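Long-range contacts in nucleoside-diphosphate-sugar pyrophosphorylase (Vibrio cholerae, PDB 4EVW), which probably joins a nucleotide to a sugar phosphate, forming a nucleotide-activated sugar and pyrophosphate: residues 85-91 with 201-205; 75-79 with 97-103; 1-7 with 48-54; 20-24 with 57-62. The protein carries 1 engineered substitution. All coordinates share one frame; numbering follows the deposited sequence.

Overall arrangement
Interaction 3 is the buried centre of the set: two neighbouring parallel strands, bonded through their backbones and lined with apolar side chains. The other three lie farther out and are partly buried. Interactions 1 and 2 use the two ends of helix 87-100. Interaction 1 ties its N-terminal end to a distant loop, mainly through backbone bonds. Interaction 2 holds its C-terminal end against strand 75-80 with an amide, waters and a tyrosine face. That strand pairs with strand 49-54 of interaction 3. Interaction 4 packs residues 20-24 on the start of helix 59-70, mostly by ring faces, and touches interaction 3 through Met6 and Val53.

Interaction 1. Residues 85-91 with 201-205; sequences RGQAETV and GELYI
Arg85 runs beside Leu203, and both side chains point the same way. Arg85 CB lies 3.9 Å from Gly201 O and close to Leu203 CG. Arg85 CD nears Gly201 O and Leu203 CD1. The chain then bends (chi3 -97°), which lays the guanidinium across the leucine methyl. Leu203 CD1 sits over the centre of one face, 3.6 Å from Arg85 CZ. At the edge, Arg85 NH1 donates to a water 2.6 Å away, which in turn donates to Gly201 O. Arg85 NE reaches Glu89 OE1 in a salt bridge whose hydrogen bond is weak. The same oxygen accepts Arg85 N at 2.7 Å, so one carboxylate holds both backbone and side chain of Arg85.

Gly86 is the N-cap of helix 87-100, a helix that packs on strand 2-5 of the central sheet, consistent with a nucleotidyltransferase fold. Residues 201-205 belong to a loop far along the chain, just before helix 208-214. Leu203 is gripped at both backbone ends. Its N donates to Arg85 O at 2.9 Å. Its O accepts Ala88 N at 3.0 Å, an N-H in the first turn that has no helical acceptor before it. Ile205 CD1 presses on Ala88 CA at 3.5 Å and also reaches Val91 CG2. A second water donates to Gln87 OE1 and accepts from Ile205 N.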
# COMPACT_ATOMS: atom_id res chain seq x y z
N ARG A 85 5.88 -8.81 -9.91
CA ARG A 85 6.64 -9.52 -8.89
C ARG A 85 6.29 -9.06 -7.48
O ARG A 85 6.85 -9.54 -6.50
CB ARG A 85 8.14 -9.33 -9.14
CG ARG A 85 8.60 -9.77 -10.54
CD ARG A 85 10.09 -9.49 -10.75
NE ARG A 85 10.34 -8.23 -11.45
CZ ARG A 85 11.53 -7.64 -11.52
NH1 ARG A 85 12.58 -8.19 -10.93
NH2 ARG A 85 11.67 -6.51 -12.20
N GLY A 86 5.35 -8.12 -7.37
CA GLY A 86 4.97 -7.63 -6.06
C GLY A 86 4.50 -6.19 -6.10
O GLY A 86 4.64 -5.51 -7.11
N GLN A 87 3.95 -5.71 -4.98
CA GLN A 87 3.43 -4.35 -4.92
C GLN A 87 4.37 -3.24 -5.36
O GLN A 87 3.92 -2.25 -5.94
CB GLN A 87 2.94 -4.03 -3.51
CG GLN A 87 1.69 -4.78 -3.09
CD GLN A 87 1.16 -4.31 -1.75
OE1 GLN A 87 1.85 -3.60 -1.01
NE2 GLN A 87 -0.07 -4.69 -1.43
N ALA A 88 5.66 -3.38 -5.09
CA ALA A 88 6.60 -2.33 -5.48
C ALA A 88 6.65 -2.22 -7.00
O ALA A 88 6.71 -1.12 -7.54
CB ALA A 88 7.99 -2.60 -4.91
N GLU A 89 6.64 -3.35 -7.70
CA GLU A 89 6.67 -3.29 -9.15
C GLU A 89 5.33 -2.78 -9.67
O GLU A 89 5.28 -2.00 -10.62
CB GLU A 89 6.98 -4.67 -9.77
CG GLU A 89 7.04 -4.60 -11.30
CD GLU A 89 7.49 -5.90 -11.96
OE1 GLU A 89 7.16 -6.99 -11.45
OE2 GLU A 89 8.16 -5.82 -13.01
N THR A 90 4.24 -3.22 -9.05
CA THR A 90 2.91 -2.78 -9.46
C THR A 90 2.84 -1.26 -9.41
O THR A 90 2.38 -0.61 -10.36
CB THR A 90 1.84 -3.37 -8.54
OG1 THR A 90 1.89 -4.80 -8.62
CG2 THR A 90 0.44 -2.89 -8.95
N VAL A 91 3.30 -0.67 -8.30
CA VAL A 91 3.29 0.77 -8.16
C VAL A 91 4.13 1.45 -9.24
O VAL A 91 3.68 2.40 -9.88
CB VAL A 91 3.82 1.18 -6.76
CG1 VAL A 91 4.09 2.68 -6.72
CG2 VAL A 91 2.78 0.79 -5.69
N GLY A 201 12.65 -13.21 -4.94
CA GLY A 201 12.37 -12.50 -6.17
C GLY A 201 11.24 -11.49 -6.05
O GLY A 201 11.12 -10.60 -6.89
N GLU A 202 10.42 -11.62 -5.01
CA GLU A 202 9.30 -10.70 -4.83
C GLU A 202 9.79 -9.29 -4.52
O GLU A 202 10.80 -9.11 -3.84
CB GLU A 202 8.38 -11.16 -3.69
CG GLU A 202 7.55 -12.40 -4.00
CD GLU A 202 8.34 -13.69 -3.83
OE1 GLU A 202 9.47 -13.65 -3.32
OE2 GLU A 202 7.81 -14.76 -4.20
N LEU A 203 9.06 -8.30 -5.01
CA LEU A 203 9.44 -6.91 -4.80
C LEU A 203 8.41 -6.19 -3.93
O LEU A 203 7.34 -5.79 -4.39
CB LEU A 203 9.57 -6.21 -6.15
CG LEU A 203 10.60 -6.83 -7.10
CD1 LEU A 203 10.61 -6.08 -8.43
CD2 LEU A 203 11.98 -6.78 -6.45
N TYR A 204 8.75 -6.05 -2.65
CA TYR A 204 7.89 -5.40 -1.67
C TYR A 204 8.25 -3.94 -1.46
O TYR A 204 9.37 -3.52 -1.76
CB TYR A 204 7.99 -6.15 -0.34
CG TYR A 204 7.61 -7.61 -0.46
CD1 TYR A 204 6.34 -7.98 -0.91
CD2 TYR A 204 8.50 -8.62 -0.11
CE1 TYR A 204 5.97 -9.32 -1.01
CE2 TYR A 204 8.14 -9.96 -0.21
CZ TYR A 204 6.88 -10.30 -0.66
OH TYR A 204 6.51 -11.63 -0.76
N ILE A 205 7.31 -3.16 -0.93
CA ILE A 205 7.53 -1.74 -0.72
C ILE A 205 8.43 -1.38 0.47
O ILE A 205 9.32 -0.54 0.34
CB ILE A 205 6.19 -0.99 -0.50
CG1 ILE A 205 5.24 -1.24 -1.68
CG2 ILE A 205 6.46 0.52 -0.32
CD1 ILE A 205 5.42 -0.30 -2.85
O HOH W 1 12.76 -10.05 -9.10
O HOH W 2 4.78 -4.42 -0.26

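Interaction 2. Residues 75-79 with 97-103; sequences FYIAE and ELAKQGV
Tyr76 lays one ring face against Leu98. Leu98 CD1 is 3.5 Å from Tyr76 CG and sits 29° off the ring normal, a CH-pi contact displaced toward the CB end of the ring. Leu98 CG is anti to its backbone N (chi1 -177°), which carries the methyl out to the tyrosine. Farther along the ring, Val103 CG2 meets Tyr76 CE1 at 3.7 Å. Ala78 CB packs on the aliphatic part of Glu97, 3.5 Å from Glu97 CG.

The polar half centres on Gln101. Its extended chain brings NE2 to Ile77 O at 3.0 Å, with an N-H...O angle of 163°. The other N-H of NE2 goes to Glu97 OE2 at 2.9 Å, on the anti side of that carboxylate. Both acceptors lie in the amide plane. A water that accepts a hydrogen bond from Ile77 N donates one to Gln101 OE1. A second water joins Glu79 N to Glu97 OE2, weakly on the carboxylate side.

Strand 75-80 and helix 87-100 begin a beta-alpha-beta crossover that returns to the sheet at strand 109-111. Strand 75-80 pairs with strand 49-54 through Tyr76 and Ala78. Gly102 ends the helix in a Schellman motif, with positive phi, and turns the chain so that Val103 comes back to the tyrosine.

The Gln101 amide and the waters therefore serve the strand's outward-facing backbone groups as a neighbouring strand would. Two acceptors on NE2 and a donor on OE1 fix which way the amide is turned.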
# COMPACT_ATOMS: atom_id res chain seq x y z
N PHE A 75 -9.59 10.59 -10.08
CA PHE A 75 -8.92 9.31 -9.98
C PHE A 75 -8.48 8.81 -11.34
O PHE A 75 -9.02 9.20 -12.38
CB PHE A 75 -9.81 8.28 -9.25
CG PHE A 75 -11.04 7.86 -10.01
CD1 PHE A 75 -10.99 6.78 -10.89
CD2 PHE A 75 -12.24 8.53 -9.83
CE1 PHE A 75 -12.14 6.38 -11.58
CE2 PHE A 75 -13.39 8.14 -10.52
CZ PHE A 75 -13.34 7.06 -11.39
N TYR A 76 -7.48 7.95 -11.30
CA TYR A 76 -6.90 7.38 -12.50
C TYR A 76 -6.84 5.88 -12.33
O TYR A 76 -6.73 5.36 -11.22
CB TYR A 76 -5.48 7.93 -12.68
CG TYR A 76 -5.39 9.44 -12.59
CD1 TYR A 76 -5.71 10.24 -13.69
CD2 TYR A 76 -5.01 10.06 -11.41
CE1 TYR A 76 -5.64 11.63 -13.60
CE2 TYR A 76 -4.94 11.45 -11.31
CZ TYR A 76 -5.25 12.23 -12.41
OH TYR A 76 -5.17 13.60 -12.31
N ILE A 77 -6.92 5.18 -13.45
CA ILE A 77 -6.85 3.74 -13.41
C ILE A 77 -5.76 3.31 -14.37
O ILE A 77 -5.75 3.71 -15.54
CB ILE A 77 -8.18 3.10 -13.83
CG1 ILE A 77 -9.26 3.46 -12.81
CG2 ILE A 77 -8.02 1.58 -13.94
CD1 ILE A 77 -10.64 2.93 -13.17
N ALA A 78 -4.82 2.53 -13.87
CA ALA A 78 -3.73 2.03 -14.68
C ALA A 78 -3.97 0.53 -14.76
O ALA A 78 -3.97 -0.16 -13.75
CB ALA A 78 -2.38 2.32 -14.01
N GLU A 79 -4.21 0.04 -15.97
CA GLU A 79 -4.48 -1.38 -16.13
C GLU A 79 -3.24 -2.12 -16.62
O GLU A 79 -2.70 -1.81 -17.68
CB GLU A 79 -5.64 -1.58 -17.11
CG GLU A 79 -6.09 -3.02 -17.25
CD GLU A 79 -7.22 -3.17 -18.26
OE1 GLU A 79 -8.29 -3.67 -17.87
OE2 GLU A 79 -7.02 -2.80 -19.43
N GLU A 97 2.39 4.00 -16.28
CA GLU A 97 1.17 4.02 -17.09
C GLU A 97 0.46 5.37 -16.93
O GLU A 97 -0.09 5.91 -17.89
CB GLU A 97 0.24 2.87 -16.67
CG GLU A 97 -1.20 2.97 -17.20
CD GLU A 97 -1.30 3.05 -18.72
OE1 GLU A 97 -0.35 2.62 -19.41
OE2 GLU A 97 -2.34 3.55 -19.21
N LEU A 98 0.48 5.91 -15.72
CA LEU A 98 -0.14 7.21 -15.49
C LEU A 98 0.53 8.25 -16.39
O LEU A 98 -0.15 9.07 -17.02
CB LEU A 98 0.00 7.62 -14.02
CG LEU A 98 -0.67 8.94 -13.63
CD1 LEU A 98 -2.17 8.85 -13.90
CD2 LEU A 98 -0.40 9.23 -12.16
N ALA A 99 1.86 8.23 -16.45
CA ALA A 99 2.57 9.18 -17.30
C ALA A 99 2.24 8.93 -18.77
O ALA A 99 2.14 9.88 -19.56
CB ALA A 99 4.09 9.09 -17.07
N LYS A 100 2.06 7.67 -19.15
CA LYS A 100 1.72 7.35 -20.54
C LYS A 100 0.35 7.92 -20.90
O LYS A 100 0.06 8.14 -22.07
CB LYS A 100 1.72 5.84 -20.79
CG LYS A 100 3.10 5.21 -20.87
CD LYS A 100 3.02 3.83 -21.53
CE LYS A 100 3.96 2.85 -20.86
NZ LYS A 100 3.55 2.58 -19.46
N GLN A 101 -0.48 8.14 -19.89
CA GLN A 101 -1.80 8.71 -20.13
C GLN A 101 -1.72 10.23 -20.27
O GLN A 101 -2.73 10.89 -20.50
CB GLN A 101 -2.77 8.33 -19.00
CG GLN A 101 -3.17 6.86 -19.01
CD GLN A 101 -4.06 6.47 -17.84
OE1 GLN A 101 -4.70 7.32 -17.22
NE2 GLN A 101 -4.10 5.18 -17.53
N GLY A 102 -0.52 10.78 -20.12
CA GLY A 102 -0.32 12.21 -20.25
C GLY A 102 -0.31 12.99 -18.94
O GLY A 102 -0.05 14.19 -18.93
N VAL A 103 -0.59 12.32 -17.84
CA VAL A 103 -0.60 12.97 -16.53
C VAL A 103 0.82 13.17 -16.01
O VAL A 103 1.59 12.22 -15.90
CB VAL A 103 -1.43 12.13 -15.52
CG1 VAL A 103 -1.34 12.74 -14.13
CG2 VAL A 103 -2.88 12.06 -15.98
O HOH W 3 -7.17 6.81 -15.76
O HOH W 4 -4.24 1.61 -18.25

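Interaction 3. Residues 1-7 with 48-54; sequences MIVIPMA and PFLFIVR
Ile2 and Ile4 each use both backbone polar atoms toward residues 48-54. Ile2 N donates to Pro48 O at 3.0 Å and Ile2 O accepts Leu50 N at 2.8 Å. Ile4 repeats the pattern, from Ile4 N to Leu50 O and from Ile52 N to Ile4 O. Met6 N closes the ladder on Ile52 O at 2.8 Å. The strands are parallel, 10° apart in direction, as in the Rossmann-like sheet of nucleotidyltransferases. Where they part, a water bridges Met6 O and Arg54 N.

Apolar contacts line both faces of the pair. On one, Ile2 CB stands over the Phe49 ring, 3.7 Å from CD2, and Ile4 runs alongside Phe51. On the other, Val3 CG1 meets Ile52 CD1 at 3.7 Å. At the start, the extended first two torsions of selenomethionine Met1 carry SE to Leu50 CB, and the bend at chi3 (-69°) turns CE back to Pro48 CG at 3.6 Å. Met6 CG lies beside Val53 CG1.

Helix 87-100 packs on the Ile52 face and helix 59-70 on the Phe51 face. With both faces buried and apolar, the main-chain bonds satisfy the polar groups between the strands, and the water takes over only where the ladder ends.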
# COMPACT_ATOMS: atom_id res chain seq x y z
N MSE A 1 -1.08 11.98 -3.52
CA MSE A 1 -1.86 11.00 -4.32
C MSE A 1 -1.90 9.65 -3.63
O MSE A 1 -0.86 9.12 -3.21
CB MSE A 1 -1.23 10.82 -5.71
CG MSE A 1 -1.98 9.84 -6.57
SE MSE A 1 -1.30 9.75 -8.38
CE MSE A 1 -1.87 11.50 -9.01
N ILE A 2 -3.10 9.09 -3.51
CA ILE A 2 -3.28 7.80 -2.87
C ILE A 2 -3.17 6.74 -3.96
O ILE A 2 -3.93 6.77 -4.94
CB ILE A 2 -4.67 7.71 -2.21
CG1 ILE A 2 -4.86 8.88 -1.23
CG2 ILE A 2 -4.81 6.38 -1.47
CD1 ILE A 2 -4.08 8.75 0.05
N VAL A 3 -2.23 5.83 -3.81
CA VAL A 3 -1.99 4.79 -4.80
C VAL A 3 -2.36 3.43 -4.24
O VAL A 3 -1.86 3.03 -3.19
CB VAL A 3 -0.50 4.78 -5.22
CG1 VAL A 3 -0.26 3.68 -6.26
CG2 VAL A 3 -0.10 6.15 -5.77
N ILE A 4 -3.22 2.71 -4.95
CA ILE A 4 -3.62 1.40 -4.48
C ILE A 4 -3.25 0.32 -5.47
O ILE A 4 -3.91 0.16 -6.50
CB ILE A 4 -5.14 1.30 -4.23
CG1 ILE A 4 -5.67 2.55 -3.54
CG2 ILE A 4 -5.42 0.06 -3.35
CD1 ILE A 4 -5.39 2.62 -2.06
N PRO A 5 -2.19 -0.39 -5.21
CA PRO A 5 -1.79 -1.49 -6.06
C PRO A 5 -2.73 -2.67 -5.82
O PRO A 5 -2.86 -3.09 -4.73
CB PRO A 5 -0.38 -1.79 -5.59
CG PRO A 5 -0.31 -1.25 -4.23
CD PRO A 5 -1.33 -0.24 -4.03
N MSE A 6 -3.40 -3.15 -6.83
CA MSE A 6 -4.31 -4.24 -6.65
C MSE A 6 -4.32 -5.13 -7.86
O MSE A 6 -5.33 -5.49 -8.30
CB MSE A 6 -5.72 -3.74 -6.34
CG MSE A 6 -6.13 -2.50 -7.06
SE MSE A 6 -7.96 -1.84 -6.73
CE MSE A 6 -8.99 -3.38 -7.16
N ALA A 7 -3.14 -5.48 -8.33
CA ALA A 7 -2.97 -6.25 -9.52
C ALA A 7 -2.63 -7.67 -9.19
O ALA A 7 -2.51 -8.48 -10.05
CB ALA A 7 -1.92 -5.67 -10.36
N PRO A 48 -6.00 13.13 -5.50
CA PRO A 48 -6.15 12.16 -6.59
C PRO A 48 -5.87 10.74 -6.10
O PRO A 48 -5.09 10.53 -5.17
CB PRO A 48 -5.13 12.64 -7.62
CG PRO A 48 -4.06 13.28 -6.77
CD PRO A 48 -4.85 14.02 -5.73
N PHE A 49 -6.54 9.77 -6.72
CA PHE A 49 -6.35 8.36 -6.39
C PHE A 49 -5.90 7.64 -7.66
O PHE A 49 -6.40 7.92 -8.75
CB PHE A 49 -7.67 7.69 -5.95
CG PHE A 49 -8.10 8.04 -4.57
CD1 PHE A 49 -8.52 9.33 -4.26
CD2 PHE A 49 -8.09 7.08 -3.55
CE1 PHE A 49 -8.93 9.67 -2.98
CE2 PHE A 49 -8.49 7.41 -2.26
CZ PHE A 49 -8.91 8.70 -1.97
N LEU A 50 -4.95 6.73 -7.51
CA LEU A 50 -4.48 5.94 -8.64
C LEU A 50 -4.73 4.48 -8.29
O LEU A 50 -4.16 3.96 -7.33
CB LEU A 50 -2.98 6.15 -8.89
CG LEU A 50 -2.34 5.19 -9.90
CD1 LEU A 50 -2.97 5.33 -11.28
CD2 LEU A 50 -0.85 5.48 -9.98
N PHE A 51 -5.60 3.83 -9.06
CA PHE A 51 -5.91 2.43 -8.83
C PHE A 51 -5.15 1.65 -9.89
O PHE A 51 -5.31 1.89 -11.09
CB PHE A 51 -7.42 2.20 -8.97
CG PHE A 51 -8.24 2.98 -7.97
CD1 PHE A 51 -8.31 2.58 -6.64
CD2 PHE A 51 -8.92 4.13 -8.36
CE1 PHE A 51 -9.05 3.32 -5.71
CE2 PHE A 51 -9.66 4.87 -7.43
CZ PHE A 51 -9.72 4.46 -6.11
N ILE A 52 -4.31 0.72 -9.46
CA ILE A 52 -3.52 -0.07 -10.39
C ILE A 52 -4.08 -1.48 -10.38
O ILE A 52 -3.93 -2.22 -9.41
CB ILE A 52 -2.03 -0.09 -10.01
CG1 ILE A 52 -1.55 1.35 -9.78
CG2 ILE A 52 -1.22 -0.73 -11.13
CD1 ILE A 52 -0.16 1.45 -9.16
N VAL A 53 -4.74 -1.83 -11.47
CA VAL A 53 -5.40 -3.11 -11.57
C VAL A 53 -4.87 -3.96 -12.69
O VAL A 53 -4.04 -3.53 -13.50
CB VAL A 53 -6.89 -2.93 -11.85
CG1 VAL A 53 -7.51 -2.02 -10.81
CG2 VAL A 53 -7.08 -2.33 -13.24
N ARG A 54 -5.39 -5.18 -12.74
CA ARG A 54 -5.00 -6.09 -13.79
C ARG A 54 -6.16 -6.30 -14.74
O ARG A 54 -7.32 -6.08 -14.38
CB ARG A 54 -4.62 -7.41 -13.18
CG ARG A 54 -3.53 -8.00 -13.96
CD ARG A 54 -2.74 -8.91 -13.13
NE ARG A 54 -2.48 -10.08 -13.93
CZ ARG A 54 -3.08 -11.25 -13.75
NH1 ARG A 54 -3.97 -11.40 -12.77
NH2 ARG A 54 -2.82 -12.25 -14.57
O HOH W 5 -6.76 -6.30 -10.34

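Interaction 4. Residues 20-24 with 57-62; sequences QPKYM and YDTAVF
Thr59 OG1 is gripped by two groups, Tyr23 OH at 2.7 Å and the backbone oxygen of Val56. Tyr23 meets it edge-on, with Thr59 OG1 near the ring plane and Thr59 CG2 against the ring at CE2. The Tyr23 ring stands between its backbone N and carbonyl carbon (chi1 45°), which aims the hydroxyl at the helix start.

Two CH-pi contacts carry the ring packing. Pro21 CD lies over the Tyr57 ring, 3.6 Å from its centroid and 16° off the normal. Met24, a selenomethionine, stretches across Phe62 with its chain fully extended. Met24 CG is centred over that ring, 3.9 Å from the centroid. Met24 SE stays above the same face at 4.7 Å from the centroid, a Met-aromatic contact. The terminal Met24 CE passes beyond the ring to Phe62 CB at 3.7 Å and lies 3.2 Å from Tyr57 O.

Pro21 and Lys22 resemble the Pro-Lys pair that ends the N-terminal signature sequence of sugar nucleotidyltransferases. They follow helix 11-15, and Lys22 N is bonded to Ser10 OG. The contact thus sets this loop on the start of helix 59-70, where Asp58 holds the N-cap position, though its side chain makes no capping bond.

Packing here is apolar and aromatic, with a single direct polar link between the segments. That link holds the tyrosine oxygen beside the start of the helix, while the ring faces set how closely the loop lies on the helix.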
# COMPACT_ATOMS: atom_id res chain seq x y z
N GLN A 20 -14.71 -14.98 -7.14
CA GLN A 20 -14.50 -13.57 -7.46
C GLN A 20 -13.22 -13.08 -6.80
O GLN A 20 -12.81 -13.60 -5.77
CB GLN A 20 -15.64 -12.71 -6.90
CG GLN A 20 -17.00 -12.91 -7.51
CD GLN A 20 -18.02 -11.96 -6.91
OE1 GLN A 20 -18.51 -12.17 -5.81
NE2 GLN A 20 -18.32 -10.88 -7.63
N PRO A 21 -12.55 -12.08 -7.40
CA PRO A 21 -11.33 -11.60 -6.74
C PRO A 21 -11.74 -11.01 -5.39
O PRO A 21 -12.83 -10.46 -5.24
CB PRO A 21 -10.76 -10.57 -7.72
CG PRO A 21 -11.91 -10.24 -8.63
CD PRO A 21 -12.65 -11.53 -8.76
N LYS A 22 -10.87 -11.16 -4.40
CA LYS A 22 -11.15 -10.70 -3.04
C LYS A 22 -11.73 -9.30 -2.88
O LYS A 22 -12.63 -9.10 -2.07
CB LYS A 22 -9.88 -10.88 -2.20
CG LYS A 22 -9.53 -9.74 -1.27
CD LYS A 22 -8.15 -9.97 -0.66
CE LYS A 22 -7.10 -10.21 -1.75
NZ LYS A 22 -6.96 -9.05 -2.67
N TYR A 23 -11.24 -8.33 -3.66
CA TYR A 23 -11.75 -6.97 -3.51
C TYR A 23 -13.21 -6.79 -3.95
O TYR A 23 -13.83 -5.76 -3.66
CB TYR A 23 -10.85 -5.96 -4.24
CG TYR A 23 -10.41 -6.37 -5.63
CD1 TYR A 23 -9.14 -6.89 -5.85
CD2 TYR A 23 -11.27 -6.24 -6.71
CE1 TYR A 23 -8.73 -7.27 -7.13
CE2 TYR A 23 -10.88 -6.62 -8.00
CZ TYR A 23 -9.60 -7.13 -8.20
OH TYR A 23 -9.21 -7.50 -9.46
N MSE A 24 -13.77 -7.80 -4.62
CA MSE A 24 -15.17 -7.74 -5.05
C MSE A 24 -16.08 -8.46 -4.07
O MSE A 24 -17.31 -8.43 -4.22
CB MSE A 24 -15.34 -8.35 -6.44
CG MSE A 24 -14.69 -7.55 -7.56
SE MSE A 24 -15.12 -8.25 -9.32
CE MSE A 24 -14.02 -7.08 -10.39
N TYR A 57 -11.25 -10.14 -14.65
CA TYR A 57 -12.55 -9.96 -14.01
C TYR A 57 -13.23 -8.62 -14.22
O TYR A 57 -14.04 -8.20 -13.40
CB TYR A 57 -12.42 -10.19 -12.50
CG TYR A 57 -11.95 -11.57 -12.16
CD1 TYR A 57 -12.83 -12.66 -12.17
CD2 TYR A 57 -10.61 -11.80 -11.86
CE1 TYR A 57 -12.38 -13.94 -11.88
CE2 TYR A 57 -10.16 -13.08 -11.57
CZ TYR A 57 -11.05 -14.14 -11.58
OH TYR A 57 -10.60 -15.41 -11.28
N ASP A 58 -12.90 -7.95 -15.32
CA ASP A 58 -13.49 -6.66 -15.63
C ASP A 58 -13.30 -5.69 -14.47
O ASP A 58 -14.17 -4.87 -14.15
CB ASP A 58 -14.98 -6.86 -15.95
CG ASP A 58 -15.19 -7.77 -17.15
OD1 ASP A 58 -14.68 -7.44 -18.24
OD2 ASP A 58 -15.86 -8.82 -17.00
N THR A 59 -12.12 -5.77 -13.86
CA THR A 59 -11.78 -4.93 -12.72
C THR A 59 -11.73 -3.43 -12.99
O THR A 59 -12.17 -2.64 -12.15
CB THR A 59 -10.44 -5.39 -12.09
OG1 THR A 59 -10.57 -6.75 -11.66
CG2 THR A 59 -10.09 -4.53 -10.89
N ALA A 60 -11.20 -3.02 -14.14
CA ALA A 60 -11.13 -1.60 -14.46
C ALA A 60 -12.53 -0.98 -14.40
O ALA A 60 -12.72 0.11 -13.85
CB ALA A 60 -10.50 -1.38 -15.83
N VAL A 61 -13.50 -1.67 -14.99
CA VAL A 61 -14.88 -1.18 -14.98
C VAL A 61 -15.43 -1.14 -13.56
O VAL A 61 -16.07 -0.16 -13.16
CB VAL A 61 -15.78 -2.07 -15.87
CG1 VAL A 61 -17.25 -1.75 -15.63
CG2 VAL A 61 -15.43 -1.85 -17.35
N PHE A 62 -15.18 -2.20 -12.79
CA PHE A 62 -15.63 -2.28 -11.40
C PHE A 62 -15.09 -1.09 -10.58
O PHE A 62 -15.85 -0.41 -9.89
CB PHE A 62 -15.17 -3.60 -10.78
CG PHE A 62 -15.33 -3.68 -9.28
CD1 PHE A 62 -16.53 -4.09 -8.70
CD2 PHE A 62 -14.27 -3.35 -8.44
CE1 PHE A 62 -16.66 -4.18 -7.31
CE2 PHE A 62 -14.39 -3.43 -7.05
CZ PHE A 62 -15.59 -3.85 -6.48